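Local structure of major pilin backbone protein T-antigen, T13 (Streptococcus pyogenes, 6BBT) at residues Tyr97-Gln102 against Trp116-Tyr121; Asn22-Pro27 against Asn152-Thr157. The protein forms the backbone of the group A streptococcal pilus as its major pilin, the T13 antigen, whose subunit contains an internal isopeptide bond. All coordinates share one frame; numbering follows the deposited sequence.

Contact 1: residues Tyr97-Gln102 against Trp116-Tyr121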
loop_
_atom_site.group_PDB
_atom_site.type_symbol
_atom_site.label_atom_id
_atom_site.label_comp_id
_atom_site.label_asym_id
_atom_site.label_seq_id
_atom_site.Cartn_x
_atom_site.Cartn_y
_atom_site.Cartn_z
ATOM N N TYR A 97 19.256 18.493 9.463
ATOM C CA TYR A 97 19.007 17.480 8.442
ATOM C C TYR A 97 17.579 17.575 7.944
ATOM O O TYR A 97 16.709 18.105 8.634
ATOM C CB TYR A 97 19.197 16.090 9.033
ATOM C CG TYR A 97 20.536 15.787 9.656
ATOM C CD1 TYR A 97 20.852 16.226 10.937
ATOM C CD2 TYR A 97 21.468 14.998 8.983
ATOM C CE1 TYR A 97 22.077 15.921 11.515
ATOM C CE2 TYR A 97 22.683 14.674 9.556
ATOM C CZ TYR A 97 22.984 15.137 10.817
ATOM O OH TYR A 97 24.201 14.805 11.368
ATOM N N THR A 98 17.345 17.017 6.759
ATOM C CA THR A 98 16.008 16.897 6.206
ATOM C C THR A 98 15.637 15.410 6.197
ATOM O O THR A 98 16.439 14.571 5.782
ATOM C CB THR A 98 15.936 17.531 4.811
ATOM O OG1 THR A 98 16.380 18.896 4.896
ATOM C CG2 THR A 98 14.510 17.494 4.257
ATOM N N VAL A 99 14.442 15.093 6.702
ATOM C CA VAL A 99 13.915 13.718 6.710
ATOM C C VAL A 99 12.689 13.675 5.799
ATOM O O VAL A 99 11.831 14.553 5.862
ATOM C CB VAL A 99 13.565 13.254 8.138
ATOM C CG1 VAL A 99 12.884 11.870 8.159
ATOM C CG2 VAL A 99 14.821 13.230 8.976
ATOM N N SER A 100 12.636 12.676 4.928
ATOM C CA SER A 100 11.499 12.485 4.035
ATOM C C SER A 100 11.226 11.006 3.878
ATOM O O SER A 100 12.026 10.171 4.314
ATOM C CB SER A 100 11.777 13.100 2.672
ATOM O OG SER A 100 12.938 12.529 2.127
ATOM N N GLU A 101 10.090 10.711 3.270
ATOM C CA GLU A 101 9.714 9.343 2.936
ATOM C C GLU A 101 9.833 9.191 1.441
ATOM O O GLU A 101 9.294 9.984 0.693
ATOM C CB GLU A 101 8.274 9.055 3.335
ATOM C CG GLU A 101 7.803 7.656 2.965
ATOM C CD GLU A 101 6.367 7.392 3.411
ATOM O OE1 GLU A 101 6.115 7.221 4.608
ATOM O OE2 GLU A 101 5.492 7.373 2.537
ATOM N N GLN A 102 10.497 8.137 1.022
ATOM C CA GLN A 102 10.599 7.784 -0.388
ATOM C C GLN A 102 9.245 7.395 -0.990
ATOM O O GLN A 102 8.483 6.613 -0.396
ATOM C CB GLN A 102 11.571 6.612 -0.485
ATOM C CG GLN A 102 11.902 6.115 -1.863
ATOM C CD GLN A 102 13.036 5.110 -1.807
ATOM O OE1 GLN A 102 12.844 3.923 -1.495
ATOM N NE2 GLN A 102 14.244 5.589 -2.081
ATOM N N TRP A 116 10.429 16.923 6.700
ATOM C CA TRP A 116 10.671 17.220 8.089
ATOM C C TRP A 116 12.090 17.732 8.236
ATOM O O TRP A 116 12.982 17.342 7.478
ATOM C CB TRP A 116 10.478 15.960 8.916
ATOM C CG TRP A 116 9.068 15.524 8.951
ATOM C CD1 TRP A 116 8.386 14.854 7.977
ATOM C CD2 TRP A 116 8.134 15.765 10.004
ATOM N NE1 TRP A 116 7.086 14.642 8.370
ATOM C CE2 TRP A 116 6.900 15.199 9.607
ATOM C CE3 TRP A 116 8.214 16.427 11.236
ATOM C CZ2 TRP A 116 5.755 15.255 10.410
ATOM C CZ3 TRP A 116 7.090 16.462 12.046
ATOM C CH2 TRP A 116 5.870 15.881 11.629
ATOM N N THR A 117 12.292 18.606 9.215
ATOM C CA THR A 117 13.614 19.130 9.517
ATOM C C THR A 117 13.984 18.762 10.935
ATOM O O THR A 117 13.132 18.715 11.823
ATOM C CB THR A 117 13.744 20.655 9.265
ATOM O OG1 THR A 117 15.103 21.053 9.500
ATOM C CG2 THR A 117 12.809 21.458 10.143
ATOM N N VAL A 118 15.264 18.474 11.120
ATOM C CA VAL A 118 15.775 17.910 12.347
ATOM C C VAL A 118 17.041 18.672 12.756
ATOM O O VAL A 118 18.001 18.709 11.985
ATOM C CB VAL A 118 16.130 16.420 12.159
ATOM C CG1 VAL A 118 16.678 15.827 13.451
ATOM C CG2 VAL A 118 14.905 15.635 11.709
ATOM N N ASP A 119 17.028 19.265 13.954
ATOM C CA ASP A 119 18.240 19.835 14.563
ATOM C C ASP A 119 18.784 18.916 15.640
ATOM O O ASP A 119 18.086 18.585 16.592
ATOM C CB ASP A 119 17.951 21.215 15.162
ATOM C CG ASP A 119 17.790 22.283 14.107
ATOM O OD1 ASP A 119 18.240 22.100 12.958
ATOM O OD2 ASP A 119 17.217 23.333 14.427
ATOM N N VAL A 120 20.041 18.513 15.476
ATOM C CA VAL A 120 20.728 17.694 16.458
ATOM C C VAL A 120 21.712 18.592 17.218
ATOM O O VAL A 120 22.630 19.169 16.621
ATOM C CB VAL A 120 21.465 16.526 15.779
ATOM C CG1 VAL A 120 22.065 15.596 16.822
ATOM C CG2 VAL A 120 20.506 15.757 14.872
ATOM N N TYR A 121 21.496 18.698 18.524
ATOM C CA TYR A 121 22.315 19.542 19.408
ATOM C C TYR A 121 23.513 18.742 19.903
ATOM O O TYR A 121 23.353 17.808 20.689
ATOM C CB TYR A 121 21.476 20.044 20.595
ATOM C CG TYR A 121 20.561 21.187 20.232
ATOM C CD1 TYR A 121 19.584 21.040 19.247
ATOM C CD2 TYR A 121 20.674 22.423 20.857
ATOM C CE1 TYR A 121 18.754 22.088 18.895
ATOM C CE2 TYR A 121 19.847 23.477 20.510
ATOM C CZ TYR A 121 18.890 23.303 19.533
ATOM O OH TYR A 121 18.067 24.338 19.183
#

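Contact 2: residues Asn22-Pro27 against Asn152-Thr157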
loop_
_atom_site.group_PDB
_atom_site.type_symbol
_atom_site.label_atom_id
_atom_site.label_comp_id
_atom_site.label_asym_id
_atom_site.label_seq_id
_atom_site.Cartn_x
_atom_site.Cartn_y
_atom_site.Cartn_z
ATOM N N ASN A 22 -10.772 -4.517 8.709
ATOM C CA ASN A 22 -10.030 -5.765 8.705
ATOM C C ASN A 22 -10.332 -6.723 7.566
ATOM O O ASN A 22 -9.556 -7.630 7.347
ATOM C CB ASN A 22 -10.161 -6.494 10.038
ATOM C CG ASN A 22 -9.500 -5.766 11.173
ATOM O OD1 ASN A 22 -8.707 -4.845 10.983
ATOM N ND2 ASN A 22 -9.822 -6.184 12.378
ATOM N N GLU A 23 -11.428 -6.514 6.834
ATOM C CA GLU A 23 -11.714 -7.286 5.620
ATOM C C GLU A 23 -10.761 -6.968 4.462
ATOM O O GLU A 23 -10.704 -7.710 3.495
ATOM C CB GLU A 23 -13.136 -7.014 5.126
ATOM C CG GLU A 23 -14.216 -7.511 6.079
ATOM C CD GLU A 23 -15.600 -7.585 5.436
ATOM O OE1 GLU A 23 -15.845 -6.948 4.375
ATOM O OE2 GLU A 23 -16.457 -8.281 6.024
ATOM N N ILE A 24 -10.078 -5.829 4.534
ATOM C CA ILE A 24 -9.153 -5.397 3.489
ATOM C C ILE A 24 -7.770 -5.961 3.787
ATOM O O ILE A 24 -7.316 -5.994 4.958
ATOM C CB ILE A 24 -9.138 -3.858 3.396
ATOM C CG1 ILE A 24 -10.504 -3.392 2.850
ATOM C CG2 ILE A 24 -7.992 -3.361 2.511
ATOM C CD1 ILE A 24 -10.699 -1.899 2.874
ATOM N N LEU A 25 -7.104 -6.429 2.739
ATOM C CA LEU A 25 -5.725 -6.949 2.889
ATOM C C LEU A 25 -4.720 -5.793 2.900
ATOM O O LEU A 25 -4.613 -5.071 1.920
ATOM C CB LEU A 25 -5.367 -7.898 1.751
ATOM C CG LEU A 25 -5.984 -9.274 1.708
ATOM C CD1 LEU A 25 -5.317 -10.083 0.593
ATOM C CD2 LEU A 25 -5.844 -9.965 3.068
ATOM N N MET A 26 -3.998 -5.637 4.011
ATOM C CA MET A 26 -2.845 -4.707 4.072
ATOM C C MET A 26 -1.799 -5.147 3.015
ATOM O O MET A 26 -1.483 -6.350 2.937
ATOM C CB MET A 26 -2.213 -4.760 5.473
ATOM C CG MET A 26 -1.014 -3.832 5.701
ATOM S SD MET A 26 -1.558 -2.126 5.980
ATOM C CE MET A 26 -2.108 -2.232 7.685
ATOM N N PRO A 27 -1.285 -4.206 2.192
ATOM C CA PRO A 27 -0.219 -4.614 1.279
ATOM C C PRO A 27 1.062 -5.070 1.999
ATOM O O PRO A 27 1.456 -4.488 3.005
ATOM C CB PRO A 27 0.035 -3.362 0.431
ATOM C CG PRO A 27 -0.545 -2.222 1.194
ATOM C CD PRO A 27 -1.689 -2.796 1.978
ATOM N N ASN A 152 0.544 7.158 5.484
ATOM C CA ASN A 152 0.307 6.592 4.147
ATOM C C ASN A 152 -1.062 5.940 4.059
ATOM O O ASN A 152 -1.715 5.710 5.073
ATOM C CB ASN A 152 1.379 5.547 3.820
ATOM C CG ASN A 152 2.780 6.107 3.934
ATOM O OD1 ASN A 152 3.103 7.017 3.164
ATOM N N SER A 153 -1.512 5.687 2.839
ATOM C CA SER A 153 -2.788 5.030 2.627
ATOM C C SER A 153 -2.740 4.215 1.354
ATOM O O SER A 153 -1.768 4.286 0.587
ATOM C CB SER A 153 -3.917 6.070 2.561
ATOM O OG SER A 153 -3.759 6.887 1.434
ATOM N N PHE A 154 -3.787 3.426 1.144
ATOM C CA PHE A 154 -3.889 2.639 -0.057
ATOM C C PHE A 154 -5.337 2.431 -0.449
ATOM O O PHE A 154 -6.245 2.606 0.353
ATOM C CB PHE A 154 -3.151 1.310 0.085
ATOM C CG PHE A 154 -3.776 0.354 1.066
ATOM C CD1 PHE A 154 -3.539 0.480 2.427
ATOM C CD2 PHE A 154 -4.620 -0.672 0.623
ATOM C CE1 PHE A 154 -4.121 -0.393 3.341
ATOM C CE2 PHE A 154 -5.199 -1.546 1.533
ATOM C CZ PHE A 154 -4.942 -1.417 2.890
ATOM N N LYS A 155 -5.525 2.088 -1.717
ATOM C CA LYS A 155 -6.837 1.910 -2.269
ATOM C C LYS A 155 -7.070 0.443 -2.558
ATOM O O LYS A 155 -6.118 -0.340 -2.706
ATOM C CB LYS A 155 -6.970 2.707 -3.548
ATOM C CG LYS A 155 -7.109 4.191 -3.270
ATOM C CD LYS A 155 -7.148 5.000 -4.547
ATOM C CE LYS A 155 -7.346 6.467 -4.192
ATOM N NZ LYS A 155 -7.483 7.285 -5.427
ATOM N N THR A 156 -8.347 0.107 -2.639
ATOM C CA THR A 156 -8.800 -1.169 -3.152
ATOM C C THR A 156 -9.707 -0.893 -4.350
ATOM O O THR A 156 -10.103 0.256 -4.603
ATOM C CB THR A 156 -9.573 -1.953 -2.084
ATOM O OG1 THR A 156 -10.706 -1.195 -1.667
ATOM C CG2 THR A 156 -8.700 -2.248 -0.878
ATOM N N THR A 157 -10.032 -1.950 -5.081
ATOM C CA THR A 157 -10.920 -1.842 -6.206
ATOM C C THR A 157 -12.039 -2.902 -6.064
ATOM O O THR A 157 -12.331 -3.358 -4.939
ATOM C CB THR A 157 -10.119 -1.872 -7.529
ATOM O OG1 THR A 157 -10.987 -1.558 -8.622
ATOM C CG2 THR A 157 -9.445 -3.206 -7.752
#

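Contact 1: residues Tyr97-Gln102 against Trp116-Tyr121
Strands 93-101 and 116-123 are antiparallel neighbours in one sheet of the isopeptide-containing N-terminal pilin domain, and Tyr-97 to Val-99 of the first pair with Trp-116 to Val-118 of the second. Tyr-97 and Val-118 form a hydrogen-bonded pair: Tyr-97 N donates to Val-118 O at 2.8 Å, and Val-118 N returns a bond to Tyr-97 O. Val-99 and Trp-116 repeat the pattern, with Val-99 N 2.8 Å from Trp-116 O and Trp-116 N 2.9 Å from Val-99 O. Between them, Thr-98 and Thr-117 make a non-hydrogen-bonded pair, where CA of Thr-98 approaches Trp-116 O at 3.3 Å in a CA-H...O contact.

Tyr-97, Val-99, Trp-116 and Val-118 turn to the same face of the sheet. There CG2 of Val-99 meets CG2 of Val-118 at 3.6 Å, each branch lying anti to its own carbonyl carbon. The phenol ring of Tyr-97 runs along the partner strand, with Val-118 O at its edge and CE1 3.7 Å from Val-120 CG2. Its hydroxyl is hydrogen-bonded to the carbonyl of Glu-55. With CG beside the backbone N and anti to the carbonyl carbon (chi1 -68°), the indole of Trp-116 leads away from strand 93-101 and packs edge-to-face on Phe-150, while Val-99 and Val-118 also touch strand 148-166.

The two threonines occupy the other, partly exposed face. Four main-chain bonds thus fix the register, and the apolar side chains behind them join this sheet to strand 148-166 in the domain interior.

Contact 2: residues Asn22-Pro27 against Asn152-Thr157
The loop 22-27, without regular secondary structure, passes beside strand 148-166 at a CA separation of 7.9 Å between Ile-24 and Thr-156, a spacing bridged by side chains. Phe-154 fills most of it. Its chi1 of 68° sets CG between the backbone N and the carbonyl carbon and carries the ring towards the loop. Pro-27 lies over one face of that ring: its CD sits 3.5 Å from the centroid of the Phe-154 ring and only 5° off the normal, a CH-pi contact centred on the ring. Ile-24 comes instead at the edge, where CG2 is 3.5 Å from CE2 of Phe-154. The same methyl touches CG2 of Thr-156 at 3.6 Å, and so meets two residues of segment 152-157. Met-26, its chain bent at chi2 and chi3, brings SD obliquely to within 4.1 Å of CE1 of Phe-154, a Met-aromatic contact.

Met-17 of strand 10-17 and Ile-109 also touch Phe-154, and Ile-109 touches Pro-27 as well. The loop is tied down by polar bonds of its own, from Ile-24 O to the Tyr-19 hydroxyl and from Met-26 O to Asn-69. Glu-23 forms a salt bridge with Lys-225, and Leu-25 packs on Val-194. The arrangement is a small aromatic-centred apolar cluster, packing a loop onto the long strand that runs between the two domains of this elongated pilin.

The centres of contact 1 and contact 2 are 28 Å apart, and along the chain contact 1 is nested within the loop that contact 2 closes. Their segments nevertheless meet at the isopeptide bond, where Lys-15 NZ is covalently joined to CG of Asn-152. Glu-101, two residues beyond Val-99 of contact 1, lies beside this link: its OE1 is hydrogen-bonded to Lys-15 NZ and its OE2 is 2.5 Å from Asn-152 OD1. Asp-112 N is hydrogen-bonded to both Glu-101 OE2 and Asn-152 OD1. Such a lysine-asparagine-acid trio is characteristic of Spy0128-like pilin domains, in which the acid is thought to promote bond formation. Two residues further along, Phe-154 anchors contact 2.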